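Local coordinates for protein telomerase reverse transcriptase (Candida albicans SC5314, PDB 6ZDQ) that probably extends chromosome ends by reverse-transcribing a template within its own RNA component, adding simple telomeric repeats, at residues E120-D126 and T568-R572; L133-L139 and T155-Y161. All coordinates share one frame; numbering follows the deposited sequence.

How the interactions relate
Interaction 1 and interaction 2 lie about 22 Å apart, centre to centre, on the same side of the chain's centre. Both segments of interaction 2 lie between the two segments of interaction 1 in the sequence. Segments 120-126, 133-139 and 155-161 all belong to the telomerase RNA-binding domain. Segment 568-572 comes more than 400 residues later, just before helix 574-588. Interaction 1 is long-range in sequence and lies at the surface. Interaction 2 is local and buried. Helices 124-127 and 148-177 follow each other in the chain, and Met124 CE packs 3.8 Å from Lys159 O. Both contacts touch RNA chain B: interaction 2 through the backbone of its turn, interaction 1 through Arg572 and probably Asp125.

Interaction 1: E120-D126 and T568-R572; sequences EKIHMDD and TTNFR. With nucleotides of chain B.
Arg572 lays its guanidinium flat on the His123 ring and turns its edge to Asp126. The stack has centres 4.3 Å apart and planes at 27°. It sits at the N-terminus of helix 124-127 in the RNA-binding domain, where His123 is the N-cap: its ND1 accepts from Asp125 N at 3.2 Å. The His123 CG lies anti to the backbone N (chi1 -156°), which lays the ring alongside the arginine chain. His123 CB touches Arg572 NE and CD. Arg572 grips Asp126 side-on, NE to OD2 at 3.0 Å and NH2 to OD1 at 2.9 Å. Both oxygens lie near the guanidinium plane, but the nitrogens approach from above the carboxylate plane. Asp126 OD1 also forms a salt bridge with Arg129. The stack and the pair of hydrogen bonds together hold the guanidinium in its rotation. The arginine joins the domain to the loop before helix 574-588 and reaches the RNA as well. At the start of segment 120-126, Glu120 CG lies against Thr569 OG1, and its carboxylate lies beside Thr568 CG2. The Thr568 OG1 bond to Glu120 OE2 is weak, at 3.4 Å. Arg572 NH1 points at C35 of chain B, donating to the ribose O2' at 3.1 Å with an angle of 164°.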
loop_
_atom_site.group_PDB
_atom_site.type_symbol
_atom_site.label_atom_id
_atom_site.label_comp_id
_atom_site.label_asym_id
_atom_site.label_seq_id
_atom_site.Cartn_x
_atom_site.Cartn_y
_atom_site.Cartn_z
ATOM N N GLU A 120 -3.870 9.217 -2.776
ATOM C CA GLU A 120 -3.160 10.408 -3.215
ATOM C C GLU A 120 -4.074 11.617 -3.076
ATOM O O GLU A 120 -5.268 11.544 -3.376
ATOM C CB GLU A 120 -2.688 10.269 -4.663
ATOM C CG GLU A 120 -1.527 9.310 -4.864
ATOM C CD GLU A 120 -1.121 9.195 -6.322
ATOM O OE1 GLU A 120 -0.700 8.098 -6.744
ATOM O OE2 GLU A 120 -1.231 10.203 -7.049
ATOM N N LYS A 121 -3.510 12.729 -2.608
ATOM C CA LYS A 121 -4.280 13.940 -2.368
ATOM C C LYS A 121 -3.547 15.150 -2.928
ATOM O O LYS A 121 -2.314 15.203 -2.938
ATOM C CB LYS A 121 -4.555 14.159 -0.869
ATOM C CG LYS A 121 -5.471 13.126 -0.227
ATOM C CD LYS A 121 -4.688 11.940 0.316
ATOM C CE LYS A 121 -5.613 10.900 0.927
ATOM N NZ LYS A 121 -6.588 10.369 -0.068
ATOM N N ILE A 122 -4.326 16.121 -3.397
ATOM C CA ILE A 122 -3.817 17.410 -3.848
ATOM C C ILE A 122 -4.247 18.463 -2.837
ATOM O O ILE A 122 -5.432 18.551 -2.491
ATOM C CB ILE A 122 -4.320 17.764 -5.259
ATOM C CG1 ILE A 122 -3.746 16.796 -6.294
ATOM C CG2 ILE A 122 -3.948 19.195 -5.614
ATOM C CD1 ILE A 122 -4.164 17.106 -7.715
ATOM N N HIS A 123 -3.285 19.243 -2.349
ATOM C CA HIS A 123 -3.593 20.300 -1.397
ATOM C C HIS A 123 -4.573 21.293 -2.007
ATOM O O HIS A 123 -4.439 21.689 -3.169
ATOM C CB HIS A 123 -2.311 21.015 -0.968
ATOM C CG HIS A 123 -2.414 21.691 0.364
ATOM N ND1 HIS A 123 -2.984 22.935 0.527
ATOM C CD2 HIS A 123 -2.017 21.295 1.596
ATOM C CE1 HIS A 123 -2.936 23.275 1.802
ATOM N NE2 HIS A 123 -2.353 22.298 2.473
ATOM N N MET A 124 -5.568 21.697 -1.213
ATOM C CA MET A 124 -6.605 22.589 -1.724
ATOM C C MET A 124 -6.039 23.940 -2.142
ATOM O O MET A 124 -6.633 24.623 -2.984
ATOM C CB MET A 124 -7.707 22.767 -0.681
ATOM C CG MET A 124 -8.696 21.614 -0.643
ATOM S SD MET A 124 -9.961 21.806 0.624
ATOM C CE MET A 124 -10.509 23.482 0.310
ATOM N N ASP A 125 -4.904 24.348 -1.572
ATOM C CA ASP A 125 -4.257 25.567 -2.044
ATOM C C ASP A 125 -3.724 25.403 -3.462
ATOM O O ASP A 125 -3.715 26.368 -4.233
ATOM C CB ASP A 125 -3.136 25.976 -1.087
ATOM C CG ASP A 125 -3.660 26.634 0.178
ATOM O OD1 ASP A 125 -4.508 27.544 0.071
ATOM O OD2 ASP A 125 -3.230 26.239 1.280
ATOM N N ASP A 126 -3.279 24.197 -3.822
ATOM C CA ASP A 126 -2.857 23.928 -5.194
ATOM C C ASP A 126 -4.053 23.685 -6.107
ATOM O O ASP A 126 -4.123 24.226 -7.216
ATOM C CB ASP A 126 -1.917 22.722 -5.230
ATOM C CG ASP A 126 -0.641 22.955 -4.454
ATOM O OD1 ASP A 126 -0.185 24.115 -4.402
ATOM O OD2 ASP A 126 -0.097 21.977 -3.897
ATOM N N THR A 568 4.001 12.404 -5.570
ATOM C CA THR A 568 2.781 13.188 -5.753
ATOM C C THR A 568 2.041 13.412 -4.437
ATOM O O THR A 568 1.491 14.495 -4.205
ATOM C CB THR A 568 1.869 12.505 -6.772
ATOM O OG1 THR A 568 0.542 13.036 -6.664
ATOM C CG2 THR A 568 1.836 11.005 -6.535
ATOM N N THR A 569 2.022 12.410 -3.561
ATOM C CA THR A 569 1.208 12.473 -2.353
ATOM C C THR A 569 1.868 13.359 -1.301
ATOM O O THR A 569 2.971 13.057 -0.832
ATOM C CB THR A 569 0.981 11.073 -1.792
ATOM O OG1 THR A 569 0.804 10.146 -2.870
ATOM C CG2 THR A 569 -0.260 11.054 -0.915
ATOM N N ASN A 570 1.198 14.457 -0.947
ATOM C CA ASN A 570 1.459 15.292 0.224
ATOM C C ASN A 570 2.722 16.131 0.107
ATOM O O ASN A 570 3.000 16.929 1.012
ATOM C CB ASN A 570 1.549 14.475 1.523
ATOM C CG ASN A 570 0.440 13.452 1.646
ATOM O OD1 ASN A 570 0.691 12.283 1.937
ATOM N ND2 ASN A 570 -0.794 13.885 1.417
ATOM N N PHE A 571 3.497 15.985 -0.960
ATOM C CA PHE A 571 4.756 16.703 -1.114
ATOM C C PHE A 571 4.516 17.904 -2.021
ATOM O O PHE A 571 4.220 17.747 -3.210
ATOM C CB PHE A 571 5.840 15.782 -1.673
ATOM C CG PHE A 571 6.167 14.620 -0.777
ATOM C CD1 PHE A 571 6.114 14.752 0.601
ATOM C CD2 PHE A 571 6.521 13.393 -1.313
ATOM C CE1 PHE A 571 6.409 13.683 1.426
ATOM C CE2 PHE A 571 6.817 12.320 -0.493
ATOM C CZ PHE A 571 6.761 12.466 0.879
ATOM N N ARG A 572 4.630 19.104 -1.449
ATOM C CA ARG A 572 4.418 20.330 -2.209
ATOM C C ARG A 572 5.474 21.391 -1.918
ATOM O O ARG A 572 5.349 22.517 -2.415
ATOM C CB ARG A 572 3.020 20.891 -1.933
ATOM C CG ARG A 572 2.700 21.073 -0.462
ATOM C CD ARG A 572 1.233 21.409 -0.261
ATOM N NE ARG A 572 0.807 22.514 -1.113
ATOM C CZ ARG A 572 0.906 23.796 -0.779
ATOM N NH1 ARG A 572 1.417 24.141 0.394
ATOM N NH2 ARG A 572 0.494 24.735 -1.618
ATOM P P C B 35 -2.175 28.447 6.039
ATOM O OP1 C B 35 -2.414 27.158 6.738
ATOM O OP2 C B 35 -1.707 29.627 6.808
ATOM O "O5'" C B 35 -1.131 28.193 4.863
ATOM C "C5'" C B 35 -1.348 27.168 3.906
ATOM C "C4'" C B 35 -0.465 27.341 2.696
ATOM O "O4'" C B 35 -0.727 28.624 2.069
ATOM C "C3'" C B 35 1.031 27.365 2.954
ATOM O "O3'" C B 35 1.588 26.075 3.138
ATOM C "C2'" C B 35 1.561 28.091 1.726
ATOM O "O2'" C B 35 1.596 27.222 0.604
ATOM C "C1'" C B 35 0.464 29.130 1.496
ATOM N N1 C B 35 0.790 30.427 2.130
ATOM C C2 C B 35 1.723 31.270 1.514
ATOM O O2 C B 35 2.252 30.914 0.451
ATOM N N3 C B 35 2.026 32.456 2.090
ATOM C C4 C B 35 1.441 32.813 3.233
ATOM N N4 C B 35 1.769 33.992 3.767
ATOM C C5 C B 35 0.489 31.977 3.883
ATOM C C6 C B 35 0.197 30.806 3.303
ATOM P P A B 34 -5.049 33.361 7.587
ATOM O OP1 A B 34 -5.476 32.593 8.785
ATOM O OP2 A B 34 -3.956 34.361 7.697
ATOM O "O5'" A B 34 -4.637 32.326 6.448
ATOM C "C5'" A B 34 -5.515 31.281 6.059
ATOM C "C4'" A B 34 -5.096 30.661 4.751
ATOM O "O4'" A B 34 -5.143 31.657 3.697
ATOM C "C3'" A B 34 -3.672 30.129 4.688
ATOM O "O3'" A B 34 -3.533 28.848 5.276
ATOM C "C2'" A B 34 -3.379 30.150 3.194
ATOM O "O2'" A B 34 -3.993 29.044 2.549
ATOM C "C1'" A B 34 -4.109 31.421 2.765
ATOM N N9 A B 34 -3.215 32.595 2.749
ATOM C C8 A B 34 -3.142 33.612 3.668
ATOM N N7 A B 34 -2.244 34.523 3.378
ATOM C C5 A B 34 -1.689 34.074 2.189
ATOM C C6 A B 34 -0.681 34.596 1.360
ATOM N N6 A B 34 -0.025 35.730 1.615
ATOM N N1 A B 34 -0.365 33.903 0.242
ATOM C C2 A B 34 -1.025 32.766 -0.015
ATOM N N3 A B 34 -1.990 32.175 0.686
ATOM C C4 A B 34 -2.278 32.889 1.789
#

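Interaction 2: L133-L139 and T155-Y161; sequences LKDFKWL and TAFLKGY. With nucleotides of chain B.
Leu133 to Phe136 form a type I beta turn, closed by Phe136 N to Leu133 O at 3.1 Å, and the chain then runs on beside helix 148-177, with Leu139 CA 7.1 Å from Phe157 CA. Leu158 is at the centre of the contact. Its CG is anti to the backbone N (chi1 178°), and from there the two methyls part. CD1 sits over the middle of the Phe136 ring, a CH-pi contact 3.5 Å from the centroid and only 3° off the ring normal. CD2 meets Leu133 CD1 at 3.6 Å, the two leucine side chains running antiparallel, side by side. Leu139 CD1 reaches Leu158 CB, while Leu139 CD2 touches the Phe157 ring at CD2. This is part of the hydrophobic core of the helical RNA-binding domain, where a loop packs on the long helix. Trp138 and Tyr161 make a T-shaped pair, the indole edge directed at the tyrosine face, with planes at 69°. Trp138 CH2 lies over the ring, 3.4 Å from Tyr161 CD1. The polar atoms of this pair are satisfied by backbone carbonyls: Trp138 NE1 by Asp95 O and Tyr161 OH by Ala96 O. The turn also meets RNA through its backbone. Leu133 N donates to O3' of U59 of chain B at 3.1 Å, and Lys134 N to OP1 of G60 of chain B at 3.0 Å, nearly straight.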
loop_
_atom_site.group_PDB
_atom_site.type_symbol
_atom_site.label_atom_id
_atom_site.label_comp_id
_atom_site.label_asym_id
_atom_site.label_seq_id
_atom_site.Cartn_x
_atom_site.Cartn_y
_atom_site.Cartn_z
ATOM N N LEU A 133 -12.075 34.954 -7.757
ATOM C CA LEU A 133 -13.179 35.084 -6.811
ATOM C C LEU A 133 -14.212 36.102 -7.282
ATOM O O LEU A 133 -15.404 35.952 -6.987
ATOM C CB LEU A 133 -12.643 35.473 -5.431
ATOM C CG LEU A 133 -13.670 35.704 -4.321
ATOM C CD1 LEU A 133 -13.619 34.583 -3.292
ATOM C CD2 LEU A 133 -13.456 37.065 -3.671
ATOM N N LYS A 134 -13.776 37.144 -7.996
ATOM C CA LYS A 134 -14.693 38.188 -8.445
ATOM C C LYS A 134 -15.803 37.636 -9.331
ATOM O O LYS A 134 -16.935 38.131 -9.287
ATOM C CB LYS A 134 -13.922 39.281 -9.190
ATOM C CG LYS A 134 -13.108 38.764 -10.368
ATOM C CD LYS A 134 -12.791 39.856 -11.377
ATOM C CE LYS A 134 -12.096 39.278 -12.602
ATOM N NZ LYS A 134 -11.907 40.289 -13.675
ATOM N N ASP A 135 -15.503 36.619 -10.142
ATOM C CA ASP A 135 -16.475 36.086 -11.090
ATOM C C ASP A 135 -17.608 35.319 -10.420
ATOM O O ASP A 135 -18.612 35.036 -11.082
ATOM C CB ASP A 135 -15.773 35.183 -12.105
ATOM C CG ASP A 135 -14.716 35.917 -12.906
ATOM O OD1 ASP A 135 -14.542 37.133 -12.686
ATOM O OD2 ASP A 135 -14.059 35.279 -13.755
ATOM N N PHE A 136 -17.478 34.975 -9.139
ATOM C CA PHE A 136 -18.547 34.300 -8.404
ATOM C C PHE A 136 -19.439 35.371 -7.789
ATOM O O PHE A 136 -19.174 35.885 -6.701
ATOM C CB PHE A 136 -17.978 33.367 -7.344
ATOM C CG PHE A 136 -17.406 32.095 -7.895
ATOM C CD1 PHE A 136 -16.106 32.052 -8.367
ATOM C CD2 PHE A 136 -18.165 30.936 -7.927
ATOM C CE1 PHE A 136 -15.575 30.881 -8.868
ATOM C CE2 PHE A 136 -17.640 29.761 -8.428
ATOM C CZ PHE A 136 -16.342 29.733 -8.899
ATOM N N LYS A 137 -20.513 35.711 -8.503
ATOM C CA LYS A 137 -21.396 36.782 -8.052
ATOM C C LYS A 137 -22.250 36.346 -6.866
ATOM O O LYS A 137 -22.524 37.148 -5.966
ATOM C CB LYS A 137 -22.279 37.247 -9.207
ATOM C CG LYS A 137 -21.500 37.777 -10.400
ATOM C CD LYS A 137 -20.662 38.992 -10.026
ATOM C CE LYS A 137 -19.878 39.500 -11.223
ATOM N NZ LYS A 137 -19.141 40.757 -10.927
ATOM N N TRP A 138 -22.682 35.085 -6.848
ATOM C CA TRP A 138 -23.598 34.606 -5.817
ATOM C C TRP A 138 -22.935 34.411 -4.453
ATOM O O TRP A 138 -23.633 34.037 -3.503
ATOM C CB TRP A 138 -24.254 33.300 -6.270
ATOM C CG TRP A 138 -23.281 32.282 -6.769
ATOM C CD1 TRP A 138 -22.894 32.082 -8.063
ATOM C CD2 TRP A 138 -22.566 31.323 -5.984
ATOM N NE1 TRP A 138 -21.985 31.056 -8.132
ATOM C CE2 TRP A 138 -21.764 30.574 -6.869
ATOM C CE3 TRP A 138 -22.527 31.023 -4.620
ATOM C CZ2 TRP A 138 -20.934 29.544 -6.431
ATOM C CZ3 TRP A 138 -21.702 30.003 -4.189
ATOM C CH2 TRP A 138 -20.917 29.276 -5.090
ATOM N N LEU A 139 -21.628 34.652 -4.322
ATOM C CA LEU A 139 -20.988 34.542 -3.015
ATOM C C LEU A 139 -21.516 35.575 -2.028
ATOM O O LEU A 139 -21.342 35.407 -0.817
ATOM C CB LEU A 139 -19.471 34.676 -3.150
ATOM C CG LEU A 139 -18.741 33.506 -3.810
ATOM C CD1 LEU A 139 -17.241 33.749 -3.831
ATOM C CD2 LEU A 139 -19.067 32.201 -3.103
ATOM N N THR A 155 -14.162 34.581 0.483
ATOM C CA THR A 155 -13.031 33.688 0.244
ATOM C C THR A 155 -13.215 32.361 0.968
ATOM O O THR A 155 -12.937 31.294 0.406
ATOM C CB THR A 155 -11.727 34.357 0.677
ATOM O OG1 THR A 155 -11.543 35.575 -0.057
ATOM C CG2 THR A 155 -10.546 33.432 0.418
ATOM N N ALA A 156 -13.675 32.406 2.219
ATOM C CA ALA A 156 -13.939 31.173 2.955
ATOM C C ALA A 156 -15.073 30.387 2.311
ATOM O O ALA A 156 -14.978 29.167 2.134
ATOM C CB ALA A 156 -14.259 31.490 4.416
ATOM N N PHE A 157 -16.163 31.074 1.959
ATOM C CA PHE A 157 -17.303 30.396 1.349
ATOM C C PHE A 157 -16.919 29.751 0.021
ATOM O O PHE A 157 -17.312 28.613 -0.260
ATOM C CB PHE A 157 -18.455 31.381 1.155
ATOM C CG PHE A 157 -19.767 30.724 0.834
ATOM C CD1 PHE A 157 -20.002 29.403 1.180
ATOM C CD2 PHE A 157 -20.764 31.425 0.173
ATOM C CE1 PHE A 157 -21.204 28.797 0.882
ATOM C CE2 PHE A 157 -21.970 30.823 -0.128
ATOM C CZ PHE A 157 -22.190 29.507 0.227
ATOM N N LEU A 158 -16.151 30.463 -0.810
ATOM C CA LEU A 158 -15.745 29.904 -2.096
ATOM C C LEU A 158 -14.905 28.646 -1.914
ATOM O O LEU A 158 -15.076 27.665 -2.648
ATOM C CB LEU A 158 -14.972 30.942 -2.907
ATOM C CG LEU A 158 -14.461 30.436 -4.257
ATOM C CD1 LEU A 158 -15.628 30.183 -5.204
ATOM C CD2 LEU A 158 -13.449 31.398 -4.868
ATOM N N LYS A 159 -13.984 28.657 -0.945
ATOM C CA LYS A 159 -13.172 27.472 -0.686
ATOM C C LYS A 159 -14.031 26.313 -0.195
ATOM O O LYS A 159 -13.797 25.158 -0.569
ATOM C CB LYS A 159 -12.072 27.794 0.324
ATOM C CG LYS A 159 -11.014 28.760 -0.188
ATOM C CD LYS A 159 -9.948 29.024 0.867
ATOM C CE LYS A 159 -8.916 30.025 0.374
ATOM N NZ LYS A 159 -7.895 30.325 1.417
ATOM N N GLY A 160 -15.026 26.601 0.647
ATOM C CA GLY A 160 -15.938 25.555 1.080
ATOM C C GLY A 160 -16.785 25.022 -0.058
ATOM O O GLY A 160 -16.988 23.810 -0.177
ATOM N N TYR A 161 -17.290 25.919 -0.907
ATOM C CA TYR A 161 -18.061 25.499 -2.074
ATOM C C TYR A 161 -17.230 24.606 -2.988
ATOM O O TYR A 161 -17.695 23.550 -3.432
ATOM C CB TYR A 161 -18.574 26.728 -2.823
ATOM C CG TYR A 161 -19.146 26.423 -4.188
ATOM C CD1 TYR A 161 -20.443 25.946 -4.330
ATOM C CD2 TYR A 161 -18.388 26.616 -5.335
ATOM C CE1 TYR A 161 -20.967 25.669 -5.576
ATOM C CE2 TYR A 161 -18.902 26.341 -6.584
ATOM C CZ TYR A 161 -20.190 25.868 -6.700
ATOM O OH TYR A 161 -20.699 25.594 -7.950
ATOM P P G B 60 -9.540 37.561 -7.933
ATOM O OP1 G B 60 -10.830 37.461 -8.657
ATOM O OP2 G B 60 -8.329 38.043 -8.645
ATOM O "O5'" G B 60 -9.771 38.488 -6.661
ATOM C "C5'" G B 60 -9.378 39.851 -6.666
ATOM C "C4'" G B 60 -9.399 40.424 -5.272
ATOM O "O4'" G B 60 -8.362 39.805 -4.464
ATOM C "C3'" G B 60 -9.114 41.910 -5.156
ATOM O "O3'" G B 60 -10.239 42.712 -5.458
ATOM C "C2'" G B 60 -8.642 42.039 -3.714
ATOM O "O2'" G B 60 -9.749 42.000 -2.825
ATOM C "C1'" G B 60 -7.844 40.747 -3.547
ATOM N N9 G B 60 -6.410 40.942 -3.832
ATOM C C8 G B 60 -5.698 40.437 -4.894
ATOM N N7 G B 60 -4.438 40.783 -4.877
ATOM C C5 G B 60 -4.307 41.562 -3.735
ATOM C C6 G B 60 -3.172 42.219 -3.191
ATOM O O6 G B 60 -2.012 42.246 -3.622
ATOM N N1 G B 60 -3.489 42.900 -2.020
ATOM C C2 G B 60 -4.736 42.943 -1.444
ATOM N N2 G B 60 -4.842 43.654 -0.312
ATOM N N3 G B 60 -5.801 42.337 -1.941
ATOM C C4 G B 60 -5.516 41.669 -3.079
ATOM P P U B 59 -4.626 34.601 -9.280
ATOM O OP1 U B 59 -5.291 34.223 -10.550
ATOM O OP2 U B 59 -3.609 35.682 -9.284
ATOM O "O5'" U B 59 -5.754 34.990 -8.224
ATOM C "C5'" U B 59 -6.806 34.085 -7.920
ATOM C "C4'" U B 59 -7.526 34.475 -6.653
ATOM O "O4'" U B 59 -6.634 34.360 -5.514
ATOM C "C3'" U B 59 -8.023 35.908 -6.581
ATOM O "O3'" U B 59 -9.225 36.118 -7.300
ATOM C "C2'" U B 59 -8.153 36.134 -5.081
ATOM O "O2'" U B 59 -9.331 35.519 -4.581
ATOM C "C1'" U B 59 -6.945 35.355 -4.558
ATOM N N1 U B 59 -5.763 36.229 -4.373
ATOM C C2 U B 59 -5.677 36.959 -3.200
ATOM O O2 U B 59 -6.522 36.908 -2.322
ATOM N N3 U B 59 -4.564 37.754 -3.088
ATOM C C4 U B 59 -3.547 37.894 -4.009
ATOM O O4 U B 59 -2.606 38.651 -3.765
ATOM C C5 U B 59 -3.706 37.109 -5.195
ATOM C C6 U B 59 -4.781 36.325 -5.331
#